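Local coordinates for protein beta-methylmalyl-CoA dehydratase (Chloroflexus aurantiacus, PDB 4E3E) that catalyses the reversible dehydration of beta-methylmalyl-CoA to mesaconyl-CoA in the glyoxylate assimilation cycle, at residues Ser65-His70 and Arg223-Thr228; Arg258-Asn263 and Ile289-Glu294. All coordinates share one frame; numbering follows the deposited sequence.

Interaction 1: residues Ser65-His70 and Arg223-Thr228; sequences SLLVFH and RLYQNT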
loop_
_atom_site.group_PDB
_atom_site.type_symbol
_atom_site.label_atom_id
_atom_site.label_comp_id
_atom_site.label_asym_id
_atom_site.label_seq_id
_atom_site.Cartn_x
_atom_site.Cartn_y
_atom_site.Cartn_z
ATOM N N SER A 65 -5.093 -10.786 14.244
ATOM C CA SER A 65 -4.595 -12.153 14.444
ATOM C C SER A 65 -4.142 -12.789 13.140
ATOM O O SER A 65 -3.150 -13.521 13.114
ATOM C CB SER A 65 -5.672 -13.045 15.077
ATOM O OG SER A 65 -5.719 -12.850 16.474
ATOM N N LEU A 66 -4.866 -12.531 12.055
ATOM C CA LEU A 66 -4.465 -13.113 10.775
ATOM C C LEU A 66 -3.233 -12.441 10.158
ATOM O O LEU A 66 -2.455 -13.100 9.453
ATOM C CB LEU A 66 -5.625 -13.117 9.789
ATOM C CG LEU A 66 -6.774 -14.019 10.171
ATOM C CD1 LEU A 66 -7.779 -13.952 9.031
ATOM C CD2 LEU A 66 -6.288 -15.454 10.369
ATOM N N LEU A 67 -3.056 -11.141 10.410
ATOM C CA LEU A 67 -1.806 -10.469 10.023
ATOM C C LEU A 67 -0.617 -11.118 10.763
ATOM O O LEU A 67 0.411 -11.430 10.136
ATOM C CB LEU A 67 -1.867 -8.951 10.260
ATOM C CG LEU A 67 -0.622 -8.097 9.940
ATOM C CD1 LEU A 67 -0.080 -8.354 8.524
ATOM C CD2 LEU A 67 -0.935 -6.608 10.156
ATOM N N VAL A 68 -0.772 -11.330 12.076
ATOM C CA VAL A 68 0.192 -12.111 12.857
ATOM C C VAL A 68 0.435 -13.494 12.220
ATOM O O VAL A 68 1.589 -13.914 12.021
ATOM C CB VAL A 68 -0.253 -12.297 14.325
ATOM C CG1 VAL A 68 0.675 -13.277 15.054
ATOM C CG2 VAL A 68 -0.280 -10.955 15.063
ATOM N N PHE A 69 -0.647 -14.198 11.907
ATOM C CA PHE A 69 -0.528 -15.518 11.287
ATOM C C PHE A 69 0.285 -15.526 9.979
ATOM O O PHE A 69 1.231 -16.327 9.850
ATOM C CB PHE A 69 -1.900 -16.164 11.123
ATOM C CG PHE A 69 -1.868 -17.483 10.417
ATOM C CD1 PHE A 69 -1.621 -18.663 11.121
ATOM C CD2 PHE A 69 -2.075 -17.546 9.053
ATOM C CE1 PHE A 69 -1.594 -19.883 10.467
ATOM C CE2 PHE A 69 -2.048 -18.769 8.393
ATOM C CZ PHE A 69 -1.799 -19.937 9.102
ATOM N N HIS A 70 -0.066 -14.652 9.027
ATOM C CA HIS A 70 0.629 -14.604 7.730
ATOM C C HIS A 70 2.090 -14.238 7.827
ATOM O O HIS A 70 2.920 -14.733 7.079
ATOM C CB HIS A 70 -0.081 -13.665 6.763
ATOM C CG HIS A 70 -1.516 -14.043 6.501
ATOM N ND1 HIS A 70 -1.900 -15.324 6.314
ATOM C CD2 HIS A 70 -2.668 -13.266 6.411
ATOM C CE1 HIS A 70 -3.231 -15.366 6.106
ATOM N NE2 HIS A 70 -3.701 -14.109 6.164
ATOM N N ARG A 223 4.125 -10.033 -0.307
ATOM C CA ARG A 223 5.384 -9.318 -0.001
ATOM C C ARG A 223 5.376 -8.706 1.387
ATOM O O ARG A 223 6.427 -8.654 2.065
ATOM C CB ARG A 223 5.692 -8.247 -1.055
ATOM C CG ARG A 223 6.245 -8.826 -2.357
ATOM C CD ARG A 223 6.205 -7.805 -3.485
ATOM N NE ARG A 223 7.077 -8.206 -4.576
ATOM C CZ ARG A 223 6.900 -7.897 -5.858
ATOM N NH1 ARG A 223 5.857 -7.165 -6.248
ATOM N NH2 ARG A 223 7.781 -8.333 -6.756
ATOM N N LEU A 224 4.206 -8.242 1.824
ATOM C CA LEU A 224 4.079 -7.685 3.181
ATOM C C LEU A 224 4.460 -8.771 4.193
ATOM O O LEU A 224 5.082 -8.489 5.230
ATOM C CB LEU A 224 2.654 -7.171 3.438
ATOM C CG LEU A 224 2.378 -6.574 4.828
ATOM C CD1 LEU A 224 3.149 -5.271 5.022
ATOM C CD2 LEU A 224 0.889 -6.346 5.052
ATOM N N TYR A 225 4.096 -10.014 3.861
ATOM C CA TYR A 225 4.378 -11.174 4.705
ATOM C C TYR A 225 5.810 -11.684 4.521
ATOM O O TYR A 225 6.242 -12.593 5.253
ATOM C CB TYR A 225 3.366 -12.313 4.435
ATOM C CG TYR A 225 1.915 -11.844 4.461
ATOM C CD1 TYR A 225 1.485 -10.864 5.389
ATOM C CD2 TYR A 225 0.988 -12.373 3.577
ATOM C CE1 TYR A 225 0.168 -10.416 5.398
ATOM C CE2 TYR A 225 -0.338 -11.949 3.583
ATOM C CZ TYR A 225 -0.735 -10.976 4.482
ATOM O OH TYR A 225 -2.028 -10.568 4.471
ATOM N N GLN A 226 6.541 -11.096 3.562
ATOM C CA GLN A 226 7.898 -11.561 3.195
ATOM C C GLN A 226 7.854 -13.087 2.906
ATOM O O GLN A 226 8.719 -13.876 3.303
ATOM C CB GLN A 226 8.916 -11.122 4.257
ATOM C CG GLN A 226 9.168 -9.602 4.223
ATOM C CD GLN A 226 9.819 -9.118 5.500
ATOM O OE1 GLN A 226 9.363 -9.460 6.583
ATOM N NE2 GLN A 226 10.913 -8.348 5.383
ATOM N N ASN A 227 6.780 -13.469 2.227
ATOM C CA ASN A 227 6.517 -14.842 1.804
ATOM C C ASN A 227 7.033 -14.917 0.373
ATOM O O ASN A 227 6.642 -14.121 -0.472
ATOM C CB ASN A 227 5.000 -15.126 1.912
ATOM C CG ASN A 227 4.562 -16.462 1.279
ATOM O OD1 ASN A 227 5.192 -16.987 0.368
ATOM N ND2 ASN A 227 3.449 -17.006 1.775
ATOM N N THR A 228 7.944 -15.850 0.113
ATOM C CA THR A 228 8.664 -15.866 -1.160
ATOM C C THR A 228 8.240 -16.941 -2.144
ATOM O O THR A 228 8.928 -17.096 -3.146
ATOM C CB THR A 228 10.166 -16.109 -0.960
ATOM O OG1 THR A 228 10.345 -17.388 -0.327
ATOM C CG2 THR A 228 10.795 -15.017 -0.076
HETATM O O HOH W 1 2.482 -15.704 4.582
#
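His70 and Tyr225 form a buried CH-pi contact where the start of helix 65-80 meets the chain leaving helix 215-224, close to the middle of the subunit. His70 CB sits 3.3 Å above the centroid of the Tyr225 ring and only 3° off its normal, so the methylene rests almost exactly on the centre of one face. The two side chains run alongside each other in the same direction. His70 CG stands beside the backbone N (chi1 -58°), which leaves CB over the phenol and sends the imidazole toward its hydroxyl end. There the imidazole lies obliquely, its plane turned 41° from the phenol ring, and His70 CD2 comes 3.4 Å from Tyr225 OH. Leu67 reaches the same phenol from another side: Leu67 CD1 lies near the ring plane, 3.8 Å from Tyr225 CE1, and also touches Leu224 CD2 at 4.1 Å. The polar ends are satisfied elsewhere: Tyr225 OH bonds to Tyr40 OH, while His70 ND1 and NE2 bond to Tyr249 OH and Ser255 OG, an arrangement that fixes the rotation of the imidazole. Were Tyr225 replaced by an alanine, the face under His70 CB would be gone, which would probably open a gap there and leave Tyr40 OH without this partner. Beyond the rings, one water donates to His70 O (2.7 Å) and accepts from Asn227 ND2 (3.2 Å), bridging helix and loop. Gln226, with positive phi, closes helix 215-224 in a Schellman motif that brings Asn227 to where its ND2 meets this water. The family belongs to the HotDog clan, and the contact packs the start of helix 65-80, whose Ser65 belongs by similarity to the substrate site, against the Schellman end of helix 215-224.

Interaction 2: residues Arg258-Asn263 and Ile289-Glu294; sequences RSLSFN and IYAWSE
Leu260 lies across the backbone of Ile289-Ala291, a helix-on-sheet contact consistent with the hot-dog fold of the family. One methyl does nearly all the touching. Leu260 CD1 comes 3.6 Å from Ile289 O, over the main chain of the strand. The same Leu260 CD1 lies 3.9 Å from Ala291 CB, with Ile289 CG2 a looser neighbour. The leucine chain is extended beyond CB, which carries this methyl over the strand, where the small Ala291 lets the leucine settle close to the main chain. The short axes of helix 258-263 and strand 289-294 approach to 7.9 Å and cross at -60°, and from the helix it is Leu260 that meets Ile289, Tyr290 and Ala291.

The strand alternates in the usual way: CB of Ile289, Ala291 and Ser293 faces the helix, while Tyr290 and Trp292 turn to the other side of the sheet. Ile289, Ala291 and Ser293 make their backbone bonds with strand 204-212, Tyr290 and Trp292 with strand 307-318, so the surface under Leu260 is held by neighbours on both flanks. His207 of strand 204-212 ties helix to strand with its two ring nitrogens, NE2 bonding to Ser293 OG and ND1 to Asn263 O. On the far face, Tyr290 OH bonds to Asn234 of the third subunit, linking the sheet to the assembly.

Next to Leu260 on the helix, Ser261 is turned aside from the strand and bonds back to its own helix. Its hydroxyl swings toward the preceding turn, and Ser261 OG donates to Arg258 O over 2.6 Å, meeting the carbonyl at 129° and tilted 18° from its plane.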
loop_
_atom_site.group_PDB
_atom_site.type_symbol
_atom_site.label_atom_id
_atom_site.label_comp_id
_atom_site.label_asym_id
_atom_site.label_seq_id
_atom_site.Cartn_x
_atom_site.Cartn_y
_atom_site.Cartn_z
ATOM N N ARG A 258 -12.414 -13.766 6.212
ATOM C CA ARG A 258 -12.596 -13.171 7.522
ATOM C C ARG A 258 -13.177 -11.758 7.384
ATOM O O ARG A 258 -14.132 -11.396 8.098
ATOM C CB ARG A 258 -11.272 -13.180 8.296
ATOM C CG ARG A 258 -11.224 -12.323 9.569
ATOM C CD ARG A 258 -12.136 -12.757 10.721
ATOM N NE ARG A 258 -11.780 -11.966 11.916
ATOM C CZ ARG A 258 -12.537 -11.805 12.997
ATOM N NH1 ARG A 258 -13.738 -12.398 13.100
ATOM N NH2 ARG A 258 -12.080 -11.053 13.995
ATOM N N SER A 259 -12.616 -10.967 6.462
ATOM C CA SER A 259 -13.118 -9.623 6.230
ATOM C C SER A 259 -14.600 -9.651 5.827
ATOM O O SER A 259 -15.413 -8.960 6.429
ATOM C CB SER A 259 -12.287 -8.912 5.171
ATOM O OG SER A 259 -12.776 -7.597 5.029
ATOM N N LEU A 260 -14.948 -10.470 4.835
ATOM C CA LEU A 260 -16.335 -10.623 4.405
ATOM C C LEU A 260 -17.270 -11.084 5.526
ATOM O O LEU A 260 -18.441 -10.677 5.583
ATOM C CB LEU A 260 -16.408 -11.654 3.278
ATOM C CG LEU A 260 -15.739 -11.324 1.950
ATOM C CD1 LEU A 260 -15.736 -12.555 1.057
ATOM C CD2 LEU A 260 -16.414 -10.140 1.265
ATOM N N SER A 261 -16.761 -11.948 6.408
ATOM C CA SER A 261 -17.541 -12.449 7.541
ATOM C C SER A 261 -18.047 -11.335 8.479
ATOM O O SER A 261 -19.001 -11.567 9.238
ATOM C CB SER A 261 -16.760 -13.503 8.342
ATOM O OG SER A 261 -15.923 -12.887 9.318
ATOM N N PHE A 262 -17.427 -10.145 8.423
ATOM C CA PHE A 262 -17.918 -8.979 9.198
ATOM C C PHE A 262 -19.420 -8.767 8.985
ATOM O O PHE A 262 -20.133 -8.378 9.909
ATOM C CB PHE A 262 -17.181 -7.676 8.855
ATOM C CG PHE A 262 -17.616 -6.482 9.722
ATOM C CD1 PHE A 262 -17.054 -6.267 10.976
ATOM C CD2 PHE A 262 -18.606 -5.606 9.282
ATOM C CE1 PHE A 262 -17.454 -5.201 11.769
ATOM C CE2 PHE A 262 -19.019 -4.535 10.065
ATOM C CZ PHE A 262 -18.440 -4.328 11.314
ATOM N N ASN A 263 -19.889 -9.009 7.761
ATOM C CA ASN A 263 -21.302 -8.971 7.471
ATOM C C ASN A 263 -21.942 -10.240 8.024
ATOM O O ASN A 263 -22.091 -11.233 7.304
ATOM C CB ASN A 263 -21.561 -8.848 5.951
ATOM C CG ASN A 263 -23.020 -8.567 5.642
ATOM O OD1 ASN A 263 -23.773 -8.151 6.523
ATOM N ND2 ASN A 263 -23.431 -8.792 4.390
ATOM N N ILE A 289 -14.331 -13.647 -4.798
ATOM C CA ILE A 289 -14.449 -14.471 -3.612
ATOM C C ILE A 289 -15.701 -14.083 -2.819
ATOM O O ILE A 289 -15.927 -12.889 -2.534
ATOM C CB ILE A 289 -13.210 -14.323 -2.681
ATOM C CG1 ILE A 289 -11.904 -14.724 -3.408
ATOM C CG2 ILE A 289 -13.396 -15.145 -1.411
ATOM C CD1 ILE A 289 -11.965 -16.065 -4.165
ATOM N N TYR A 290 -16.498 -15.097 -2.471
ATOM C CA TYR A 290 -17.644 -14.958 -1.572
ATOM C C TYR A 290 -17.421 -15.864 -0.378
ATOM O O TYR A 290 -16.584 -16.764 -0.426
ATOM C CB TYR A 290 -18.902 -15.444 -2.260
ATOM C CG TYR A 290 -19.349 -14.633 -3.436
ATOM C CD1 TYR A 290 -18.852 -14.890 -4.723
ATOM C CD2 TYR A 290 -20.315 -13.639 -3.279
ATOM C CE1 TYR A 290 -19.295 -14.159 -5.818
ATOM C CE2 TYR A 290 -20.767 -12.903 -4.363
ATOM C CZ TYR A 290 -20.253 -13.162 -5.624
ATOM O OH TYR A 290 -20.711 -12.429 -6.680
ATOM N N ALA A 291 -18.180 -15.653 0.690
ATOM C CA ALA A 291 -18.017 -16.466 1.885
ATOM C C ALA A 291 -19.357 -16.742 2.561
ATOM O O ALA A 291 -20.299 -15.940 2.469
ATOM C CB ALA A 291 -17.047 -15.798 2.863
ATOM N N TRP A 292 -19.437 -17.899 3.209
ATOM C CA TRP A 292 -20.509 -18.182 4.153
ATOM C C TRP A 292 -19.968 -18.916 5.355
ATOM O O TRP A 292 -18.927 -19.577 5.280
ATOM C CB TRP A 292 -21.663 -18.937 3.482
ATOM C CG TRP A 292 -21.320 -20.337 3.031
ATOM C CD1 TRP A 292 -20.819 -20.743 1.790
ATOM C CD2 TRP A 292 -21.450 -21.569 3.811
ATOM N NE1 TRP A 292 -20.642 -22.108 1.756
ATOM C CE2 TRP A 292 -20.997 -22.661 2.938
ATOM C CE3 TRP A 292 -21.874 -21.866 5.102
ATOM C CZ2 TRP A 292 -20.985 -23.978 3.360
ATOM C CZ3 TRP A 292 -21.863 -23.204 5.517
ATOM C CH2 TRP A 292 -21.428 -24.232 4.666
ATOM N N SER A 293 -20.658 -18.799 6.480
ATOM C CA SER A 293 -20.195 -19.430 7.716
ATOM C C SER A 293 -21.257 -20.284 8.381
ATOM O O SER A 293 -22.456 -20.035 8.232
ATOM C CB SER A 293 -19.665 -18.392 8.710
ATOM O OG SER A 293 -18.565 -17.697 8.138
ATOM N N GLU A 294 -20.802 -21.293 9.117
ATOM C CA GLU A 294 -21.687 -22.089 9.964
ATOM C C GLU A 294 -21.196 -21.977 11.398
ATOM O O GLU A 294 -19.978 -21.991 11.630
ATOM C CB GLU A 294 -21.664 -23.546 9.522
ATOM C CG GLU A 294 -22.481 -24.469 10.413
ATOM C CD GLU A 294 -22.507 -25.890 9.900
ATOM O OE1 GLU A 294 -21.930 -26.149 8.831
ATOM O OE2 GLU A 294 -23.107 -26.745 10.576
#

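In the fold
From the N terminus, residues 65-70 open helix 65-80; the chain then runs through 152 residues, including strands 84-95, 104-116, 122-132, 138-149 and 204-212, before 223-228 closes interaction 1 at the end of helix 215-224. Interaction 2 follows in series: it opens on helix 250-265 and closes 25 residues later on strand 288-300, neither nested in nor crossing the first. Interaction 1 thus ties two helices far apart in sequence, and interaction 2 ties a helix to the sheet. Their centres lie 20 Å apart, yet Leu66 CD1 packs 3.7 Å from Arg258 CB, so helix 65-80 touches helix 250-265, which carries the first segment of interaction 2.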